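Local coordinates for C381 turret protein (Sulfolobus turreted icosahedral virus, PDB 4IND) that forms the turrets of an archaeal icosahedral virus, assembling from five copies of a chain folded as three jelly-roll domains in tandem, at residues Leu79-Ser93 against Ser109-Thr123. Numbering follows the deposited sequence.
With 2HP (dihydrogenphosphate ion), chain U.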
ATOM      1  N   LEU A  79     -10.428 -16.065  -1.642  1.00 24.60           N
ATOM      2  CA  LEU A  79      -9.866 -17.356  -1.246  1.00 27.10           C
ATOM      3  C   LEU A  79     -10.044 -17.519   0.251  1.00 21.56           C
ATOM      4  O   LEU A  79      -9.569 -16.707   1.025  1.00 29.27           O
ATOM      5  CB  LEU A  79      -8.374 -17.410  -1.608  1.00 23.35           C
ATOM      6  CG  LEU A  79      -7.686 -18.704  -1.117  1.00 25.36           C
ATOM      7  CD1 LEU A  79      -8.321 -19.923  -1.786  1.00 27.24           C
ATOM      8  CD2 LEU A  79      -6.191 -18.638  -1.381  1.00 28.63           C
ATOM      9  N   TYR A  80     -10.750 -18.571   0.658  1.00 21.80           N
ATOM     10  CA  TYR A  80     -11.081 -18.781   2.061  1.00 23.35           C
ATOM     11  C   TYR A  80     -10.287 -19.905   2.658  1.00 26.35           C
ATOM     12  O   TYR A  80     -10.081 -20.938   2.025  1.00 23.93           O
ATOM     13  CB  TYR A  80     -12.574 -19.145   2.221  1.00 22.62           C
ATOM     14  CG  TYR A  80     -13.484 -17.956   2.001  1.00 29.10           C
ATOM     15  CD1 TYR A  80     -13.904 -17.164   3.065  1.00 20.46           C
ATOM     16  CD2 TYR A  80     -13.925 -17.626   0.733  1.00 20.42           C
ATOM     17  CE1 TYR A  80     -14.719 -16.068   2.861  1.00 25.59           C
ATOM     18  CE2 TYR A  80     -14.728 -16.532   0.523  1.00 22.10           C
ATOM     19  CZ  TYR A  80     -15.134 -15.760   1.589  1.00 27.23           C
ATOM     20  OH  TYR A  80     -15.958 -14.668   1.388  1.00 25.50           O
ATOM     21  N   LEU A  81      -9.862 -19.690   3.897  1.00 20.93           N
ATOM     22  CA  LEU A  81      -9.372 -20.745   4.745  1.00 25.31           C
ATOM     23  C   LEU A  81     -10.549 -21.122   5.616  1.00 27.27           C
ATOM     24  O   LEU A  81     -11.132 -20.266   6.297  1.00 28.16           O
ATOM     25  CB  LEU A  81      -8.229 -20.254   5.640  1.00 31.14           C
ATOM     26  CG  LEU A  81      -7.859 -21.302   6.700  1.00 30.75           C
ATOM     27  CD1 LEU A  81      -6.963 -22.358   6.063  1.00 29.22           C
ATOM     28  CD2 LEU A  81      -7.206 -20.676   7.944  1.00 32.11           C
ATOM     29  N   ILE A  82     -10.893 -22.402   5.599  1.00 24.64           N
ATOM     30  CA  ILE A  82     -11.984 -22.908   6.428  1.00 24.44           C
ATOM     31  C   ILE A  82     -11.376 -23.678   7.597  1.00 29.59           C
ATOM     32  O   ILE A  82     -10.461 -24.495   7.408  1.00 24.39           O
ATOM     33  CB  ILE A  82     -12.887 -23.816   5.610  1.00 26.40           C
ATOM     34  CG1 ILE A  82     -13.724 -22.960   4.650  1.00 29.03           C
ATOM     35  CG2 ILE A  82     -13.780 -24.667   6.508  1.00 23.32           C
ATOM     36  CD1 ILE A  82     -14.483 -23.756   3.631  1.00 31.92           C
ATOM     37  N   ARG A  83     -11.858 -23.395   8.803  1.00 27.70           N
ATOM     38  CA  ARG A  83     -11.502 -24.193   9.969  1.00 23.46           C
ATOM     39  C   ARG A  83     -12.776 -24.780  10.558  1.00 23.69           C
ATOM     40  O   ARG A  83     -13.740 -24.061  10.835  1.00 22.26           O
ATOM     41  CB  ARG A  83     -10.735 -23.359  10.993  1.00 30.94           C
ATOM     42  CG  ARG A  83      -9.286 -23.012  10.553  1.00 25.18           C
ATOM     43  CD  ARG A  83      -8.691 -21.941  11.430  1.00 25.09           C
ATOM     44  NE  ARG A  83      -9.399 -20.677  11.271  1.00 27.41           N
ATOM     45  CZ  ARG A  83      -9.401 -19.699  12.169  1.00 27.57           C
ATOM     46  NH1 ARG A  83      -8.727 -19.831  13.303  1.00 28.46           N
ATOM     47  NH2 ARG A  83     -10.084 -18.591  11.929  1.00 28.27           N
ATOM     48  N   ILE A  84     -12.783 -26.094  10.736  1.00 24.16           N
ATOM     49  CA  ILE A  84     -13.902 -26.746  11.418  1.00 26.36           C
ATOM     50  C   ILE A  84     -13.390 -27.388  12.694  1.00 24.63           C
ATOM     51  O   ILE A  84     -12.587 -28.312  12.632  1.00 28.06           O
ATOM     52  CB  ILE A  84     -14.545 -27.843  10.554  1.00 27.54           C
ATOM     53  CG1 ILE A  84     -14.687 -27.384   9.101  1.00 27.54           C
ATOM     54  CG2 ILE A  84     -15.938 -28.227  11.129  1.00 21.83           C
ATOM     55  CD1 ILE A  84     -15.352 -28.424   8.171  1.00 21.56           C
ATOM     56  N   LYS A  85     -13.845 -26.912  13.854  1.00 19.70           N
ATOM     57  CA  LYS A  85     -13.428 -27.534  15.111  1.00 21.38           C
ATOM     58  C   LYS A  85     -14.336 -28.713  15.363  1.00 24.15           C
ATOM     59  O   LYS A  85     -15.565 -28.565  15.454  1.00 25.42           O
ATOM     60  CB  LYS A  85     -13.514 -26.572  16.306  1.00 20.68           C
ATOM     61  CG  LYS A  85     -12.937 -27.207  17.583  1.00 28.36           C
ATOM     62  CD  LYS A  85     -13.091 -26.310  18.836  1.00 31.81           C
ATOM     63  CE  LYS A  85     -12.173 -25.102  18.774  1.00 31.14           C
ATOM     64  NZ  LYS A  85     -10.747 -25.492  18.773  1.00 37.79           N
ATOM     65  N   VAL A  86     -13.756 -29.898  15.465  1.00 21.88           N
ATOM     66  CA  VAL A  86     -14.600 -31.086  15.688  1.00 24.35           C
ATOM     67  C   VAL A  86     -14.075 -31.897  16.860  1.00 27.70           C
ATOM     68  O   VAL A  86     -12.953 -31.686  17.328  1.00 27.88           O
ATOM     69  CB  VAL A  86     -14.685 -32.005  14.440  1.00 26.51           C
ATOM     70  CG1 VAL A  86     -15.232 -31.257  13.237  1.00 23.57           C
ATOM     71  CG2 VAL A  86     -13.314 -32.597  14.132  1.00 27.88           C
ATOM     72  N   TYR A  87     -14.891 -32.830  17.339  1.00 25.13           N
ATOM     73  CA  TYR A  87     -14.482 -33.741  18.384  1.00 24.80           C
ATOM     74  C   TYR A  87     -14.993 -35.141  18.034  1.00 27.07           C
ATOM     75  O   TYR A  87     -16.187 -35.346  17.765  1.00 28.10           O
ATOM     76  CB  TYR A  87     -15.010 -33.310  19.766  1.00 26.92           C
ATOM     77  CG  TYR A  87     -14.645 -34.302  20.852  1.00 22.91           C
ATOM     78  CD1 TYR A  87     -13.418 -34.236  21.484  1.00 23.63           C
ATOM     79  CD2 TYR A  87     -15.528 -35.316  21.239  1.00 31.34           C
ATOM     80  CE1 TYR A  87     -13.070 -35.134  22.475  1.00 31.91           C
ATOM     81  CE2 TYR A  87     -15.191 -36.232  22.240  1.00 37.11           C
ATOM     82  CZ  TYR A  87     -13.951 -36.137  22.846  1.00 30.96           C
ATOM     83  OH  TYR A  87     -13.575 -37.029  23.835  1.00 32.19           O
ATOM     84  N   ASN A  88     -14.081 -36.101  18.005  1.00 28.56           N
ATOM     85  CA  ASN A  88     -14.429 -37.453  17.609  1.00 29.59           C
ATOM     86  C   ASN A  88     -14.892 -38.223  18.839  1.00 28.50           C
ATOM     87  O   ASN A  88     -14.087 -38.581  19.699  1.00 34.54           O
ATOM     88  CB  ASN A  88     -13.218 -38.143  16.973  1.00 33.75           C
ATOM     89  CG  ASN A  88     -13.529 -39.576  16.542  1.00 38.64           C
ATOM     90  OD1 ASN A  88     -14.694 -39.995  16.535  1.00 28.15           O
ATOM     91  ND2 ASN A  88     -12.499 -40.327  16.176  1.00 32.31           N
ATOM     92  N   THR A  89     -16.200 -38.441  18.950  1.00 28.53           N
ATOM     93  CA  THR A  89     -16.753 -39.115  20.118  1.00 32.66           C
ATOM     94  C   THR A  89     -16.581 -40.616  20.040  1.00 31.86           C
ATOM     95  O   THR A  89     -16.835 -41.300  21.011  1.00 31.07           O
ATOM     96  CB  THR A  89     -18.264 -38.828  20.324  1.00 28.53           C
ATOM     97  OG1 THR A  89     -19.000 -39.415  19.253  1.00 28.97           O
ATOM     98  CG2 THR A  89     -18.556 -37.324  20.357  1.00 30.59           C
ATOM     99  N   ASN A  90     -16.190 -41.128  18.874  1.00 31.91           N
ATOM    100  CA  ASN A  90     -15.969 -42.562  18.694  1.00 29.61           C
ATOM    101  C   ASN A  90     -14.697 -43.061  19.401  1.00 34.37           C
ATOM    102  O   ASN A  90     -13.737 -42.318  19.571  1.00 36.71           O
ATOM    103  CB  ASN A  90     -15.832 -42.901  17.189  1.00 32.61           C
ATOM    104  CG  ASN A  90     -17.030 -42.442  16.366  1.00 36.95           C
ATOM    105  OD1 ASN A  90     -17.088 -41.512  15.842  1.00 38.66           O
ATOM    106  ND2 ASN A  90     -17.900 -43.117  16.313  1.00 31.53           N
ATOM    107  N   SER A  91     -14.683 -44.339  19.775  1.00 34.68           N
ATOM    108  CA  SER A  91     -13.484 -44.923  20.352  1.00 42.29           C
ATOM    109  C   SER A  91     -12.556 -45.478  19.269  1.00 45.67           C
ATOM    110  O   SER A  91     -11.668 -46.286  19.555  1.00 55.49           O
ATOM    111  CB  SER A  91     -13.868 -46.005  21.344  1.00 49.02           C
ATOM    112  OG  SER A  91     -14.627 -47.007  20.698  1.00 49.68           O
ATOM    113  N   PHE A  92     -12.767 -45.042  18.029  1.00 40.91           N
ATOM    114  CA  PHE A  92     -11.895 -45.414  16.910  1.00 41.48           C
ATOM    115  C   PHE A  92     -11.657 -44.185  16.043  1.00 39.02           C
ATOM    116  O   PHE A  92     -12.421 -43.216  16.111  1.00 38.70           O
ATOM    117  CB  PHE A  92     -12.539 -46.529  16.071  1.00 36.51           C
ATOM    118  CG  PHE A  92     -13.983 -46.269  15.724  1.00 37.52           C
ATOM    119  CD1 PHE A  92     -14.319 -45.427  14.674  1.00 32.03           C
ATOM    120  CD2 PHE A  92     -15.005 -46.865  16.455  1.00 34.18           C
ATOM    121  CE1 PHE A  92     -15.641 -45.172  14.352  1.00 39.23           C
ATOM    122  CE2 PHE A  92     -16.330 -46.617  16.149  1.00 37.37           C
ATOM    123  CZ  PHE A  92     -16.655 -45.771  15.092  1.00 43.05           C
ATOM    124  N   SER A  93     -10.616 -44.234  15.220  1.00 32.65           N
ATOM    125  CA  SER A  93     -10.268 -43.141  14.332  1.00 35.44           C
ATOM    126  C   SER A  93     -11.307 -43.023  13.238  1.00 34.34           C
ATOM    127  O   SER A  93     -11.915 -44.025  12.840  1.00 38.28           O
ATOM    128  CB  SER A  93      -8.903 -43.419  13.686  1.00 35.08           C
ATOM    129  OG  SER A  93      -7.885 -43.289  14.639  1.00 51.34           O
ATOM    130  N   SER A 109      -6.745 -37.894   9.356  1.00 25.92           N
ATOM    131  CA  SER A 109      -7.047 -38.979  10.274  1.00 30.86           C
ATOM    132  C   SER A 109      -7.292 -38.391  11.674  1.00 31.88           C
ATOM    133  O   SER A 109      -6.429 -37.747  12.253  1.00 36.79           O
ATOM    134  CB  SER A 109      -5.907 -40.002  10.275  1.00 33.97           C
ATOM    135  OG  SER A 109      -6.186 -41.047  11.171  1.00 41.86           O
ATOM    136  N   ILE A 110      -8.489 -38.599  12.206  1.00 28.16           N
ATOM    137  CA  ILE A 110      -8.872 -37.995  13.481  1.00 29.06           C
ATOM    138  C   ILE A 110      -8.940 -39.056  14.570  1.00 35.90           C
ATOM    139  O   ILE A 110      -9.774 -39.965  14.523  1.00 31.58           O
ATOM    140  CB  ILE A 110     -10.253 -37.273  13.354  1.00 32.74           C
ATOM    141  CG1 ILE A 110     -10.225 -36.263  12.201  1.00 35.60           C
ATOM    142  CG2 ILE A 110     -10.643 -36.588  14.659  1.00 27.69           C
ATOM    143  CD1 ILE A 110     -11.575 -35.536  11.959  1.00 28.62           C
ATOM    144  N   GLY A 111      -8.051 -38.945  15.554  1.00 39.33           N
ATOM    145  CA  GLY A 111      -7.925 -39.959  16.590  1.00 35.18           C
ATOM    146  C   GLY A 111      -9.185 -40.110  17.436  1.00 40.20           C
ATOM    147  O   GLY A 111     -10.018 -39.196  17.526  1.00 38.55           O
ATOM    148  N   ALA A 112      -9.329 -41.286  18.042  1.00 35.33           N
ATOM    149  CA  ALA A 112     -10.435 -41.586  18.948  1.00 36.24           C
ATOM    150  C   ALA A 112     -10.496 -40.601  20.119  1.00 37.38           C
ATOM    151  O   ALA A 112      -9.468 -40.200  20.652  1.00 35.58           O
ATOM    152  CB  ALA A 112     -10.309 -43.006  19.466  1.00 32.14           C
ATOM    153  N   ASN A 113     -11.710 -40.208  20.505  1.00 35.47           N
ATOM    154  CA  ASN A 113     -11.910 -39.366  21.690  1.00 37.52           C
ATOM    155  C   ASN A 113     -11.023 -38.125  21.739  1.00 33.93           C
ATOM    156  O   ASN A 113     -10.419 -37.833  22.775  1.00 36.57           O
ATOM    157  CB  ASN A 113     -11.669 -40.174  22.958  1.00 36.53           C
ATOM    158  CG  ASN A 113     -12.502 -41.437  23.005  1.00 42.68           C
ATOM    159  OD1 ASN A 113     -13.725 -41.370  23.040  1.00 47.65           O
ATOM    160  ND2 ASN A 113     -11.845 -42.595  23.004  1.00 44.10           N
ATOM    161  N   SER A 114     -10.934 -37.401  20.634  1.00 32.92           N
ATOM    162  CA  SER A 114     -10.095 -36.209  20.629  1.00 38.51           C
ATOM    163  C   SER A 114     -10.652 -35.081  19.795  1.00 31.05           C
ATOM    164  O   SER A 114     -11.384 -35.303  18.827  1.00 28.15           O
ATOM    165  CB  SER A 114      -8.669 -36.550  20.207  1.00 45.46           C
ATOM    166  OG  SER A 114      -8.663 -37.147  18.933  1.00 56.70           O
ATOM    167  N   GLU A 115     -10.296 -33.870  20.212  1.00 36.40           N
ATOM    168  CA  GLU A 115     -10.597 -32.643  19.482  1.00 33.58           C
ATOM    169  C   GLU A 115      -9.691 -32.603  18.259  1.00 37.07           C
ATOM    170  O   GLU A 115      -8.591 -33.158  18.284  1.00 32.73           O
ATOM    171  CB  GLU A 115     -10.316 -31.448  20.399  1.00 35.62           C
ATOM    172  CG  GLU A 115     -10.709 -30.094  19.825  1.00 32.44           C
ATOM    173  CD  GLU A 115      -9.635 -29.469  18.955  1.00 40.89           C
ATOM    174  OE1 GLU A 115      -8.473 -29.930  18.991  1.00 35.97           O
ATOM    175  OE2 GLU A 115      -9.952 -28.504  18.230  1.00 48.75           O
ATOM    176  N   PHE A 116     -10.138 -31.961  17.184  1.00 29.34           N
ATOM    177  CA  PHE A 116      -9.323 -31.883  15.968  1.00 27.95           C
ATOM    178  C   PHE A 116      -9.742 -30.673  15.151  1.00 31.58           C
ATOM    179  O   PHE A 116     -10.931 -30.321  15.134  1.00 29.57           O
ATOM    180  CB  PHE A 116      -9.545 -33.143  15.137  1.00 29.71           C
ATOM    181  CG  PHE A 116      -8.625 -33.280  13.944  1.00 32.13           C
ATOM    182  CD1 PHE A 116      -7.419 -33.962  14.060  1.00 38.35           C
ATOM    183  CD2 PHE A 116      -8.986 -32.781  12.707  1.00 31.75           C
ATOM    184  CE1 PHE A 116      -6.578 -34.122  12.958  1.00 40.02           C
ATOM    185  CE2 PHE A 116      -8.154 -32.927  11.594  1.00 29.14           C
ATOM    186  CZ  PHE A 116      -6.948 -33.602  11.721  1.00 32.35           C
ATOM    187  N   GLU A 117      -8.780 -30.046  14.475  1.00 27.33           N
ATOM    188  CA  GLU A 117      -9.047 -28.896  13.607  1.00 28.09           C
ATOM    189  C   GLU A 117      -8.977 -29.358  12.165  1.00 31.17           C
ATOM    190  O   GLU A 117      -7.916 -29.730  11.667  1.00 26.50           O
ATOM    191  CB  GLU A 117      -7.989 -27.808  13.816  1.00 35.92           C
ATOM    192  CG  GLU A 117      -7.834 -27.370  15.252  1.00 57.92           C
ATOM    193  CD  GLU A 117      -8.904 -26.395  15.635  1.00 65.74           C
ATOM    194  OE1 GLU A 117      -9.213 -25.542  14.784  1.00 71.02           O
ATOM    195  OE2 GLU A 117      -9.438 -26.484  16.760  1.00 67.06           O
ATOM    196  N   ILE A 118     -10.111 -29.360  11.491  1.00 20.93           N
ATOM    197  CA  ILE A 118     -10.133 -29.633  10.059  1.00 26.46           C
ATOM    198  C   ILE A 118      -9.831 -28.331   9.328  1.00 30.73           C
ATOM    199  O   ILE A 118     -10.580 -27.368   9.467  1.00 35.49           O
ATOM    200  CB  ILE A 118     -11.537 -30.140   9.623  1.00 26.55           C
ATOM    201  CG1 ILE A 118     -11.827 -31.516  10.260  1.00 27.30           C
ATOM    202  CG2 ILE A 118     -11.636 -30.237   8.114  1.00 26.00           C
ATOM    203  CD1 ILE A 118     -13.260 -31.988  10.061  1.00 24.89           C
ATOM    204  N   TYR A 119      -8.751 -28.293   8.546  1.00 22.79           N
ATOM    205  CA  TYR A 119      -8.463 -27.113   7.730  1.00 26.85           C
ATOM    206  C   TYR A 119      -8.904 -27.398   6.316  1.00 28.05           C
ATOM    207  O   TYR A 119      -8.714 -28.507   5.811  1.00 26.96           O
ATOM    208  CB  TYR A 119      -6.953 -26.796   7.721  1.00 26.14           C
ATOM    209  CG  TYR A 119      -6.399 -26.488   9.081  1.00 27.42           C
ATOM    210  CD1 TYR A 119      -6.200 -25.174   9.503  1.00 30.65           C
ATOM    211  CD2 TYR A 119      -6.078 -27.508   9.951  1.00 27.09           C
ATOM    212  CE1 TYR A 119      -5.685 -24.897  10.771  1.00 33.29           C
ATOM    213  CE2 TYR A 119      -5.566 -27.241  11.198  1.00 35.69           C
ATOM    214  CZ  TYR A 119      -5.382 -25.940  11.610  1.00 33.14           C
ATOM    215  OH  TYR A 119      -4.875 -25.718  12.882  1.00 41.83           O
ATOM    216  N   ASP A 120      -9.463 -26.394   5.651  1.00 25.98           N
ATOM    217  CA  ASP A 120      -9.852 -26.582   4.264  1.00 19.06           C
ATOM    218  C   ASP A 120      -9.652 -25.292   3.497  1.00 23.20           C
ATOM    219  O   ASP A 120      -9.462 -24.211   4.084  1.00 27.40           O
ATOM    220  CB  ASP A 120     -11.313 -27.037   4.180  1.00 22.39           C
ATOM    221  CG  ASP A 120     -11.563 -27.978   3.020  1.00 26.47           C
ATOM    222  OD1 ASP A 120     -10.797 -27.914   2.033  1.00 24.00           O
ATOM    223  OD2 ASP A 120     -12.513 -28.807   3.088  1.00 27.17           O
ATOM    224  N   ILE A 121      -9.677 -25.399   2.177  1.00 23.73           N
ATOM    225  CA  ILE A 121      -9.422 -24.233   1.344  1.00 25.36           C
ATOM    226  C   ILE A 121     -10.546 -24.149   0.324  1.00 26.51           C
ATOM    227  O   ILE A 121     -10.953 -25.168  -0.251  1.00 23.53           O
ATOM    228  CB  ILE A 121      -8.074 -24.342   0.655  1.00 30.01           C
ATOM    229  CG1 ILE A 121      -6.959 -24.377   1.709  1.00 27.39           C
ATOM    230  CG2 ILE A 121      -7.885 -23.172  -0.319  1.00 26.31           C
ATOM    231  CD1 ILE A 121      -5.592 -24.740   1.157  1.00 32.52           C
ATOM    232  N   PHE A 122     -11.064 -22.944   0.105  1.00 21.01           N
ATOM    233  CA  PHE A 122     -12.229 -22.785  -0.769  1.00 24.58           C
ATOM    234  C   PHE A 122     -12.109 -21.501  -1.545  1.00 27.31           C
ATOM    235  O   PHE A 122     -12.067 -20.421  -0.960  1.00 24.72           O
ATOM    236  CB  PHE A 122     -13.515 -22.802   0.065  1.00 23.85           C
ATOM    237  CG  PHE A 122     -14.785 -22.516  -0.730  1.00 21.92           C
ATOM    238  CD1 PHE A 122     -15.081 -23.220  -1.890  1.00 24.18           C
ATOM    239  CD2 PHE A 122     -15.692 -21.590  -0.273  1.00 26.07           C
ATOM    240  CE1 PHE A 122     -16.259 -22.971  -2.608  1.00 19.99           C
ATOM    241  CE2 PHE A 122     -16.876 -21.323  -0.975  1.00 24.28           C
ATOM    242  CZ  PHE A 122     -17.159 -22.025  -2.141  1.00 28.05           C
ATOM    243  N   THR A 123     -12.050 -21.610  -2.872  1.00 24.33           N
ATOM    244  CA  THR A 123     -12.021 -20.414  -3.707  1.00 28.94           C
ATOM    245  C   THR A 123     -13.432 -20.058  -4.111  1.00 24.41           C
ATOM    246  O   THR A 123     -14.054 -20.782  -4.874  1.00 25.25           O
ATOM    247  CB  THR A 123     -11.188 -20.637  -4.981  1.00 26.00           C
ATOM    248  OG1 THR A 123      -9.852 -20.988  -4.600  1.00 29.06           O
ATOM    249  CG2 THR A 123     -11.145 -19.356  -5.827  1.00 26.96           C
TER
HETATM  250  P   2HP U 401      -8.020 -13.551  -0.386  1.00 50.65           P
HETATM  251  O1  2HP U 401      -7.084 -13.630  -1.565  1.00 55.48           O
HETATM  252  O2  2HP U 401      -9.346 -13.638  -1.076  1.00 35.64           O
HETATM  253  O3  2HP U 401      -7.817 -12.178   0.329  1.00 46.99           O
HETATM  254  O4  2HP U 401      -7.905 -14.751   0.607  1.00 54.88           O
HETATM  255  O   HOH W   1      -7.520 -43.319  17.791  1.00 41.59           O
HETATM  256  O   HOH W   2      -5.561 -41.824  13.858  1.00 52.92           O
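Lys85 reaches across to two carboxylates of the facing strand, its NZ 2.6 Å from Glu117 OE2 and 3.2 Å from Glu115 OE2. Glu117 runs alongside the lysine and is met nearly along its C-O bond, whereas Glu115 comes in at about a right angle and is approached from above its carboxylate plane. CG of Lys85 stands anti to the backbone N (chi1 -174°), and bends at chi3 and chi4 turn the ammonium to where it reaches both OE2 atoms. The opposite face is apolar here, with beta-branched residues at home in extended strands: Ile84 and Ile118 meet CB to CB, and Val86 CG1 lies 3.8 Å from Ile118 CD1; Ile82 CD1 also packs on CB of the aromatic Phe122. Strands 79-88 and 114-123 pair antiparallel within one sheet of the first jelly roll, with hydrogen-bonded pairs such as Ile84-Ile118. Where strand 79-88 runs out into the loop, Asn88, whose amide can donate and accept, forms an Asx turn: OD1 takes Asn90 N, while ND2 donates to Phe92 O (2.9 Å) and makes weak bonds to Gly111 O and Ile110 O. At the far end Leu79 N donates to the dihydrogenphosphate (2.7 Å to O2), which Arg147 and Arg172 also bind. Asp120 is buried beside Ile82, its carboxylate satisfied by Ile121 N and Phe100 N at OD1, Tyr130 OH and Phe99 N at OD2. Asp72 of a second subunit adds another salt bridge to Lys85, and Leu75 O of that subunit accepts from Arg83 NH2.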